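Local coordinates for actinorhodin polyketide putative beta-ketoacyl synthase 2 (Streptomyces coelicolor A3, PDB 1TQY), which probably works as the chain length factor that partners a ketosynthase in building the polyketide backbone of the antibiotic actinorhodin, at residues F269-A272 with P273-R277; R318-G321 with R322-R326. All blocks are in the same frame, centred on the assembly; numbering follows the deposited sequence.

Interaction 1: F269-A272 with P273-R277; sequences FDPA and PGSGR
Ser-275 folds back on Ala-272 and grips its carbonyl oxygen twice. The hydroxyl gives its proton to that oxygen, with OG of Ser-275 2.8 Å from O of Ala-272, and arrives in the carbonyl plane. The amide of the same serine supplies the second bond, N of Ser-275 to O of Ala-272 at 3.2 Å; it is fairly straight at the hydrogen, 160°, but the donor stands above the carbonyl plane. Backbone and side chain of the serine are thus tied to a single acceptor. A chi1 of 65° sets OG between its own N and carbonyl carbon, turned back toward the preceding residues.

Beside it the ring of Pro-271 fills the inside of the bend. It presents CB to the serine hydroxyl, 3.3 Å from OG of Ser-275, while its CG meets the base of Arg-277, 3.6 Å from CB of that residue. The arginine chain bends at chi3 (88°), which brings its guanidinium back obliquely to the same ring, with NH1 of Arg-277 3.8 Å from CB of Pro-271. The charged end has its main partner in another protein chain, where NH1 forms a salt bridge with an acidic side chain; an acidic side chain of that protein also packs on Pro-271, and aromatic ones on Ala-272 and Pro-273.

Further out, Asp-270 steadies the start of the loop, its OD1 accepting from Gly-280 N and Asn-403 ND2, and the ring of Phe-269 meets Phe-402 edge to face. Gly-274, with its positive phi, sits at the third position of the turn. Proline followed by glycine at the two central positions is the classic signature of a type II beta turn, here running from Ala-272 to Ser-275 in the loop between strand 260-269 and helix 281-292.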
ATOM      1  N   PHE B 269      10.461  -0.007 -12.611  1.00 21.38           N
ATOM      2  CA  PHE B 269      11.279  -0.516 -11.518  1.00 21.55           C
ATOM      3  C   PHE B 269      12.659  -0.883 -12.063  1.00 21.68           C
ATOM      4  O   PHE B 269      12.759  -1.558 -13.081  1.00 23.41           O
ATOM      5  CB  PHE B 269      10.620  -1.748 -10.887  1.00 20.81           C
ATOM      6  CG  PHE B 269      11.253  -2.165  -9.590  1.00 19.88           C
ATOM      7  CD1 PHE B 269      11.189  -1.334  -8.476  1.00 20.88           C
ATOM      8  CD2 PHE B 269      11.946  -3.362  -9.488  1.00 19.98           C
ATOM      9  CE1 PHE B 269      11.811  -1.687  -7.270  1.00 22.83           C
ATOM     10  CE2 PHE B 269      12.576  -3.734  -8.287  1.00 20.22           C
ATOM     11  CZ  PHE B 269      12.507  -2.893  -7.178  1.00 21.18           C
ATOM     12  N   ASP B 270      13.719  -0.439 -11.397  1.00 21.91           N
ATOM     13  CA  ASP B 270      15.074  -0.731 -11.871  1.00 22.63           C
ATOM     14  C   ASP B 270      15.428  -2.211 -11.786  1.00 24.04           C
ATOM     15  O   ASP B 270      14.859  -2.949 -10.986  1.00 22.33           O
ATOM     16  CB  ASP B 270      16.123   0.043 -11.061  1.00 23.69           C
ATOM     17  CG  ASP B 270      16.010   1.548 -11.220  1.00 23.48           C
ATOM     18  OD1 ASP B 270      15.390   2.023 -12.192  1.00 23.85           O
ATOM     19  OD2 ASP B 270      16.566   2.263 -10.369  1.00 24.52           O
ATOM     20  N   PRO B 271      16.366  -2.673 -12.635  1.00 24.93           N
ATOM     21  CA  PRO B 271      16.769  -4.079 -12.596  1.00 25.19           C
ATOM     22  C   PRO B 271      17.526  -4.359 -11.298  1.00 25.40           C
ATOM     23  O   PRO B 271      18.156  -3.467 -10.709  1.00 23.57           O
ATOM     24  CB  PRO B 271      17.671  -4.223 -13.822  1.00 25.24           C
ATOM     25  CG  PRO B 271      18.229  -2.853 -13.989  1.00 27.80           C
ATOM     26  CD  PRO B 271      16.996  -1.993 -13.776  1.00 24.24           C
ATOM     27  N   ALA B 272      17.462  -5.611 -10.870  1.00 26.46           N
ATOM     28  CA  ALA B 272      18.113  -6.056  -9.649  1.00 29.50           C
ATOM     29  C   ALA B 272      19.551  -5.558  -9.530  1.00 32.02           C
ATOM     30  O   ALA B 272      20.223  -5.325 -10.530  1.00 32.21           O
ATOM     31  CB  ALA B 272      18.089  -7.571  -9.588  1.00 27.39           C
ATOM     32  N   PRO B 273      20.033  -5.370  -8.293  1.00 34.66           N
ATOM     33  CA  PRO B 273      21.403  -4.903  -8.072  1.00 37.24           C
ATOM     34  C   PRO B 273      22.409  -5.900  -8.647  1.00 39.98           C
ATOM     35  O   PRO B 273      22.273  -7.112  -8.462  1.00 40.44           O
ATOM     36  CB  PRO B 273      21.489  -4.798  -6.549  1.00 37.52           C
ATOM     37  CG  PRO B 273      20.080  -4.425  -6.164  1.00 36.03           C
ATOM     38  CD  PRO B 273      19.267  -5.369  -7.033  1.00 35.41           C
ATOM     39  N   GLY B 274      23.414  -5.388  -9.349  1.00 42.83           N
ATOM     40  CA  GLY B 274      24.417  -6.258  -9.934  1.00 46.09           C
ATOM     41  C   GLY B 274      24.187  -6.574 -11.402  1.00 48.64           C
ATOM     42  O   GLY B 274      25.105  -7.001 -12.106  1.00 49.85           O
ATOM     43  N   SER B 275      22.961  -6.369 -11.871  1.00 50.02           N
ATOM     44  CA  SER B 275      22.639  -6.640 -13.265  1.00 52.38           C
ATOM     45  C   SER B 275      23.384  -5.691 -14.198  1.00 53.06           C
ATOM     46  O   SER B 275      23.559  -5.981 -15.386  1.00 53.79           O
ATOM     47  CB  SER B 275      21.139  -6.484 -13.506  1.00 52.70           C
ATOM     48  OG  SER B 275      20.753  -5.134 -13.314  1.00 53.81           O
ATOM     49  N   GLY B 276      23.815  -4.553 -13.664  1.00 53.22           N
ATOM     50  CA  GLY B 276      24.526  -3.584 -14.476  1.00 53.83           C
ATOM     51  C   GLY B 276      23.623  -2.888 -15.481  1.00 54.43           C
ATOM     52  O   GLY B 276      23.958  -1.813 -15.977  1.00 55.28           O
ATOM     53  N   ARG B 277      22.479  -3.498 -15.785  1.00 53.43           N
ATOM     54  CA  ARG B 277      21.532  -2.915 -16.733  1.00 52.56           C
ATOM     55  C   ARG B 277      21.181  -1.504 -16.270  1.00 50.77           C
ATOM     56  O   ARG B 277      21.257  -1.187 -15.080  1.00 52.26           O
ATOM     57  CB  ARG B 277      20.269  -3.769 -16.824  1.00 53.59           C
ATOM     58  CG  ARG B 277      20.550  -5.235 -17.064  1.00 56.11           C
ATOM     59  CD  ARG B 277      19.378  -6.125 -16.638  1.00 57.96           C
ATOM     60  NE  ARG B 277      18.386  -6.331 -17.690  1.00 59.95           N
ATOM     61  CZ  ARG B 277      17.549  -5.403 -18.150  1.00 61.18           C
ATOM     62  NH1 ARG B 277      17.569  -4.174 -17.651  1.00 62.14           N
ATOM     63  NH2 ARG B 277      16.685  -5.713 -19.111  1.00 60.91           N
TER

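Interaction 2: R318-G321 with R322-R326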
ATOM      1  N   ARG B 318      21.460  12.164 -15.635  1.00 25.58           N
ATOM      2  CA  ARG B 318      21.726  11.429 -16.856  1.00 27.29           C
ATOM      3  C   ARG B 318      20.407  11.038 -17.542  1.00 26.00           C
ATOM      4  O   ARG B 318      20.282  11.157 -18.761  1.00 25.51           O
ATOM      5  CB  ARG B 318      22.589  10.209 -16.515  1.00 30.33           C
ATOM      6  CG  ARG B 318      23.304   9.555 -17.674  1.00 34.97           C
ATOM      7  CD  ARG B 318      24.574   8.858 -17.181  1.00 36.57           C
ATOM      8  NE  ARG B 318      24.322   7.927 -16.085  1.00 38.79           N
ATOM      9  CZ  ARG B 318      24.969   7.929 -14.919  1.00 39.20           C
ATOM     10  NH1 ARG B 318      25.918   8.820 -14.679  1.00 39.35           N
ATOM     11  NH2 ARG B 318      24.668   7.033 -13.987  1.00 39.32           N
ATOM     12  N   ALA B 319      19.407  10.607 -16.773  1.00 23.91           N
ATOM     13  CA  ALA B 319      18.135  10.237 -17.382  1.00 22.15           C
ATOM     14  C   ALA B 319      17.459  11.472 -17.960  1.00 22.40           C
ATOM     15  O   ALA B 319      16.928  11.437 -19.075  1.00 23.85           O
ATOM     16  CB  ALA B 319      17.216   9.554 -16.363  1.00 22.26           C
ATOM     17  N   ILE B 320      17.470  12.568 -17.212  1.00 22.09           N
ATOM     18  CA  ILE B 320      16.859  13.807 -17.703  1.00 23.06           C
ATOM     19  C   ILE B 320      17.568  14.255 -18.991  1.00 23.03           C
ATOM     20  O   ILE B 320      16.917  14.623 -19.971  1.00 24.04           O
ATOM     21  CB  ILE B 320      16.939  14.930 -16.634  1.00 22.79           C
ATOM     22  CG1 ILE B 320      16.144  14.510 -15.393  1.00 23.20           C
ATOM     23  CG2 ILE B 320      16.366  16.234 -17.192  1.00 23.12           C
ATOM     24  CD1 ILE B 320      16.246  15.468 -14.226  1.00 23.68           C
ATOM     25  N   GLY B 321      18.900  14.202 -18.995  1.00 23.92           N
ATOM     26  CA  GLY B 321      19.655  14.605 -20.173  1.00 22.67           C
ATOM     27  C   GLY B 321      19.324  13.785 -21.408  1.00 23.74           C
ATOM     28  O   GLY B 321      19.223  14.315 -22.518  1.00 19.92           O
ATOM     29  N   ARG B 322      19.154  12.482 -21.215  1.00 25.24           N
ATOM     30  CA  ARG B 322      18.829  11.592 -22.317  1.00 26.81           C
ATOM     31  C   ARG B 322      17.459  11.877 -22.924  1.00 26.19           C
ATOM     32  O   ARG B 322      17.240  11.647 -24.113  1.00 25.97           O
ATOM     33  CB  ARG B 322      18.922  10.133 -21.856  1.00 28.93           C
ATOM     34  CG  ARG B 322      20.346   9.745 -21.514  1.00 32.92           C
ATOM     35  CD  ARG B 322      20.486   8.355 -20.904  1.00 37.98           C
ATOM     36  NE  ARG B 322      21.902   8.036 -20.709  1.00 42.53           N
ATOM     37  CZ  ARG B 322      22.361   6.956 -20.088  1.00 44.96           C
ATOM     38  NH1 ARG B 322      21.512   6.067 -19.591  1.00 46.76           N
ATOM     39  NH2 ARG B 322      23.671   6.782 -19.948  1.00 47.19           N
ATOM     40  N   VAL B 323      16.537  12.397 -22.126  1.00 24.55           N
ATOM     41  CA  VAL B 323      15.211  12.689 -22.660  1.00 24.36           C
ATOM     42  C   VAL B 323      15.101  14.097 -23.253  1.00 24.93           C
ATOM     43  O   VAL B 323      14.587  14.271 -24.359  1.00 25.00           O
ATOM     44  CB  VAL B 323      14.116  12.508 -21.579  1.00 24.65           C
ATOM     45  CG1 VAL B 323      12.742  12.883 -22.142  1.00 22.28           C
ATOM     46  CG2 VAL B 323      14.113  11.073 -21.094  1.00 22.52           C
ATOM     47  N   PHE B 324      15.604  15.092 -22.533  1.00 23.59           N
ATOM     48  CA  PHE B 324      15.523  16.469 -22.995  1.00 24.13           C
ATOM     49  C   PHE B 324      16.850  17.055 -23.487  1.00 23.87           C
ATOM     50  O   PHE B 324      16.888  18.216 -23.897  1.00 24.32           O
ATOM     51  CB  PHE B 324      14.968  17.348 -21.867  1.00 23.49           C
ATOM     52  CG  PHE B 324      13.719  16.799 -21.235  1.00 23.34           C
ATOM     53  CD1 PHE B 324      12.478  16.967 -21.841  1.00 23.03           C
ATOM     54  CD2 PHE B 324      13.790  16.086 -20.046  1.00 22.30           C
ATOM     55  CE1 PHE B 324      11.319  16.422 -21.270  1.00 23.96           C
ATOM     56  CE2 PHE B 324      12.642  15.537 -19.466  1.00 23.19           C
ATOM     57  CZ  PHE B 324      11.404  15.707 -20.077  1.00 19.87           C
ATOM     58  N   GLY B 325      17.926  16.270 -23.452  1.00 24.60           N
ATOM     59  CA  GLY B 325      19.233  16.769 -23.879  1.00 23.44           C
ATOM     60  C   GLY B 325      19.897  17.465 -22.707  1.00 25.12           C
ATOM     61  O   GLY B 325      19.204  17.961 -21.818  1.00 25.57           O
ATOM     62  N   ARG B 326      21.224  17.510 -22.667  1.00 24.12           N
ATOM     63  CA  ARG B 326      21.883  18.175 -21.540  1.00 24.88           C
ATOM     64  C   ARG B 326      21.565  19.675 -21.540  1.00 24.31           C
ATOM     65  O   ARG B 326      21.548  20.319 -22.595  1.00 22.23           O
ATOM     66  CB  ARG B 326      23.392  17.882 -21.570  1.00 27.13           C
ATOM     67  CG  ARG B 326      23.699  16.420 -21.181  1.00 28.15           C
ATOM     68  CD  ARG B 326      25.106  15.981 -21.570  1.00 26.84           C
ATOM     69  NE  ARG B 326      26.142  16.798 -20.954  1.00 27.75           N
ATOM     70  CZ  ARG B 326      26.573  16.663 -19.703  1.00 26.42           C
ATOM     71  NH1 ARG B 326      26.065  15.735 -18.903  1.00 25.74           N
ATOM     72  NH2 ARG B 326      27.530  17.456 -19.253  1.00 24.37           N
TER
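Arg-318 and Arg-322 lie side by side and point the same way, one turn apart near the C-terminal end of helix 310-324, the helix of a beta-alpha-beta unit between strands 301-303 and 330-332. What touches is the aliphatic part of one against the flat end of the other. CG of Arg-318 sits over one face of the Arg-322 guanidinium, offset toward its rim, and CD of Arg-318 follows at 3.6 Å from NH2 of Arg-322. The Arg-322 chain runs extended from CG to NE, which carries its head back along the helix to this neighbour. The guanidinium planes stand 49° apart, so the two heads do not stack flat; NE of Arg-318 remains 4.1 Å from NH2 of Arg-322, a like-charge approach. The Arg-322 side chain also touches Glu-282 of helix 281-292.

Around the helix the buried flank is apolar. CG2 of Ile-320 reaches CD2 of Phe-324 at 3.8 Å, and both residues pack on Val-302 of strand 301-303. CG1 of Val-323 covers the centre of one face of the Phe-324 ring. Ala-319 and Val-323 turn to helix 281-292, where they meet Leu-281 and Ile-285 respectively.

Backbone bonds of the alpha-helical pattern hold these side chains in place, N of Arg-322 to O of Arg-318 at 3.0 Å among them. Gly-325, with positive phi, takes the chain out of the helix. Beyond it, Arg-326 gives its guanidinium to the carbonyl oxygens of Arg-373 and Glu-374. Just before the exit, N of Phe-324 bonds O of Ile-320 at 2.9 Å, almost straight at 176°.

Overall arrangement
The two contacts show how local packing follows its setting. Interaction 1 is a surface loop with no buried residue among those that touch, and it faces another protein chain; its order comes from prolines, a glycine and a polar grip within one turn. Interaction 2 is partly buried and touched by no other protein chain of the assembly: its apolar side chains face strands and a helix of its own subunit, while its arginines lie on the exposed flank. The centres of interaction 1 and interaction 2 are about 20 Å apart, and the two do not touch. Helix 281-292 relates them, for the loop of interaction 1 leads into it and Ala-319, Arg-322 and Val-323 pack against it.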